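Local coordinates for uncharacterized N-acetyltransferase SSO0209 (Sulfolobus solfataricus P2, PDB 4R3L), which transfers the acetyl group of acetyl-CoA to the free alpha-amino group of protein N-termini, preferring those that begin with serine, at residues 20-23 with 24-28. Sequence-based numbering, arbitrary orientation.
Sequences DDID and QIIKI
Near the N-terminal end of helix 22-32, the first helix of the GNAT fold, successive i to i+4 backbone bonds join Asp21, Ile22 and Asp23 to Ile25, Ile26 and Lys27. Ile25 N reaches Asp21 O at 3.0 Å in a nearly straight bond, N-H...O 165°, and Ile26 N meets Ile22 O at 2.9 Å; Lys27 N to Asp23 O is longer. A water bridges Asp20 O, at 2.6 Å, to both Gln24 N and Gln24 NE2, and so stands in for an i to i+4 bond from Gln24 N to Asp20 O; Gln24 N also makes a weak bond to Asp21 O. A second water links the same amide nitrogen, Gln24 NE2, to Asp21 OD1. The Gln24 amide is gripped at its other end too, since OE1 accepts from Val62 N, while the Asp21 carboxylate bonds Arg18 N and forms a salt bridge with Arg15. In this fold the helix packs on the central sheet, and Ile25 faces Val55 and Tyr65 there and Phe42 of helix 39-49. With its CG1 beside the backbone N (chi1 -72°), Ile25 runs back toward the preceding turn, where CD1 touches Asp21 CB at 3.9 Å. With an alanine in its place this methyl contact is gone, which is likely to open a gap between the helix and those side chains. On the flank toward Tyr39, Ile26 CD1 lies 3.9 Å from Ile22 CG2, the two branched chains crossing at a slant.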
ATOM      1  N   ASP A  20      14.535   9.762  -7.597  1.00 28.42           N
ATOM      2  CA  ASP A  20      14.082  10.603  -8.693  1.00 25.80           C
ATOM      3  C   ASP A  20      12.636  10.349  -9.106  1.00 29.53           C
ATOM      4  O   ASP A  20      12.089  11.101  -9.908  1.00 30.52           O
ATOM      5  CB  ASP A  20      15.014  10.429  -9.894  1.00 34.13           C
ATOM      6  CG  ASP A  20      16.365  11.112  -9.686  1.00 47.79           C
ATOM      7  OD1 ASP A  20      16.600  11.648  -8.576  1.00 48.55           O
ATOM      8  OD2 ASP A  20      17.198  11.110 -10.621  1.00 49.61           O
ATOM      9  N   ASP A  21      12.012   9.306  -8.552  1.00 28.79           N
ATOM     10  CA  ASP A  21      10.585   9.066  -8.778  1.00 26.62           C
ATOM     11  C   ASP A  21       9.662   9.883  -7.880  1.00 26.15           C
ATOM     12  O   ASP A  21       8.474  10.008  -8.180  1.00 23.02           O
ATOM     13  CB  ASP A  21      10.232   7.592  -8.570  1.00 26.03           C
ATOM     14  CG  ASP A  21      10.933   6.671  -9.537  1.00 28.35           C
ATOM     15  OD1 ASP A  21      11.059   7.023 -10.733  1.00 33.66           O
ATOM     16  OD2 ASP A  21      11.345   5.579  -9.092  1.00 28.91           O
ATOM     17  N   ILE A  22      10.188  10.401  -6.771  1.00 22.25           N
ATOM     18  CA  ILE A  22       9.340  10.971  -5.718  1.00 22.04           C
ATOM     19  C   ILE A  22       8.451  12.105  -6.210  1.00 25.96           C
ATOM     20  O   ILE A  22       7.289  12.190  -5.824  1.00 23.17           O
ATOM     21  CB  ILE A  22      10.180  11.479  -4.527  1.00 27.01           C
ATOM     22  CG1 ILE A  22      11.058  10.353  -3.972  1.00 31.63           C
ATOM     23  CG2 ILE A  22       9.281  12.035  -3.430  1.00 24.21           C
ATOM     24  CD1 ILE A  22      10.306   9.252  -3.334  1.00 30.86           C
ATOM     25  N   ASP A  23       8.981  12.970  -7.073  1.00 26.46           N
ATOM     26  CA  ASP A  23       8.185  14.082  -7.588  1.00 28.28           C
ATOM     27  C   ASP A  23       6.921  13.599  -8.309  1.00 24.90           C
ATOM     28  O   ASP A  23       5.838  14.152  -8.105  1.00 24.54           O
ATOM     29  CB  ASP A  23       9.027  14.967  -8.514  1.00 25.93           C
ATOM     30  CG  ASP A  23       9.900  15.946  -7.743  1.00 39.72           C
ATOM     31  OD1 ASP A  23       9.656  16.132  -6.530  1.00 40.05           O
ATOM     32  OD2 ASP A  23      10.827  16.528  -8.344  1.00 43.68           O
ATOM     33  N   GLN A  24       7.048  12.567  -9.135  1.00 22.96           N
ATOM     34  CA  GLN A  24       5.891  12.051  -9.858  1.00 23.49           C
ATOM     35  C   GLN A  24       4.946  11.300  -8.915  1.00 21.54           C
ATOM     36  O   GLN A  24       3.736  11.350  -9.068  1.00 24.40           O
ATOM     37  CB  GLN A  24       6.319  11.119 -11.006  1.00 27.29           C
ATOM     38  CG  GLN A  24       7.144  11.782 -12.104  1.00 33.30           C
ATOM     39  CD  GLN A  24       7.775  10.768 -13.051  1.00 35.48           C
ATOM     40  OE1 GLN A  24       7.080  10.101 -13.818  1.00 33.94           O
ATOM     41  NE2 GLN A  24       9.097  10.638 -12.985  1.00 37.61           N
ATOM     42  N   ILE A  25       5.521  10.592  -7.955  1.00 21.02           N
ATOM     43  CA  ILE A  25       4.739   9.888  -6.939  1.00 21.53           C
ATOM     44  C   ILE A  25       3.859  10.840  -6.145  1.00 24.85           C
ATOM     45  O   ILE A  25       2.680  10.567  -5.913  1.00 23.02           O
ATOM     46  CB  ILE A  25       5.675   9.101  -5.988  1.00 19.92           C
ATOM     47  CG1 ILE A  25       6.259   7.879  -6.728  1.00 20.90           C
ATOM     48  CG2 ILE A  25       4.936   8.686  -4.716  1.00 19.21           C
ATOM     49  CD1 ILE A  25       7.356   7.132  -5.944  1.00 19.80           C
ATOM     50  N   ILE A  26       4.430  11.971  -5.736  1.00 19.42           N
ATOM     51  CA  ILE A  26       3.677  12.973  -5.003  1.00 22.24           C
ATOM     52  C   ILE A  26       2.546  13.516  -5.863  1.00 23.12           C
ATOM     53  O   ILE A  26       1.426  13.663  -5.389  1.00 26.56           O
ATOM     54  CB  ILE A  26       4.596  14.140  -4.521  1.00 24.33           C
ATOM     55  CG1 ILE A  26       5.589  13.627  -3.476  1.00 27.71           C
ATOM     56  CG2 ILE A  26       3.767  15.287  -3.958  1.00 26.34           C
ATOM     57  CD1 ILE A  26       6.527  14.717  -2.932  1.00 25.77           C
ATOM     58  N   LYS A  27       2.841  13.793  -7.128  1.00 22.80           N
ATOM     59  CA  LYS A  27       1.828  14.257  -8.064  1.00 28.44           C
ATOM     60  C   LYS A  27       0.648  13.300  -8.134  1.00 27.97           C
ATOM     61  O   LYS A  27      -0.508  13.716  -8.058  1.00 28.92           O
ATOM     62  CB  LYS A  27       2.424  14.429  -9.461  1.00 30.19           C
ATOM     63  CG  LYS A  27       1.374  14.619 -10.556  1.00 32.46           C
ATOM     64  CD  LYS A  27       1.919  14.258 -11.938  1.00 43.92           C
ATOM     65  CE  LYS A  27       1.000  13.264 -12.647  1.00 37.82           C
ATOM     66  NZ  LYS A  27       1.385  13.065 -14.077  1.00 50.34           N
ATOM     67  N   ILE A  28       0.948  12.014  -8.287  1.00 24.92           N
ATOM     68  CA  ILE A  28      -0.083  10.980  -8.323  1.00 21.12           C
ATOM     69  C   ILE A  28      -0.895  10.972  -7.031  1.00 26.19           C
ATOM     70  O   ILE A  28      -2.126  10.910  -7.034  1.00 26.81           O
ATOM     71  CB  ILE A  28       0.548   9.589  -8.544  1.00 22.74           C
ATOM     72  CG1 ILE A  28       1.192   9.526  -9.932  1.00 24.96           C
ATOM     73  CG2 ILE A  28      -0.501   8.494  -8.388  1.00 21.99           C
ATOM     74  CD1 ILE A  28       2.055   8.294 -10.157  1.00 24.90           C
TER
HETATM   75  O   HOH W   1       9.761  12.139 -10.363  1.00 28.72           O
HETATM   76  O   HOH W   2      11.163   8.582 -13.139  1.00 54.21           O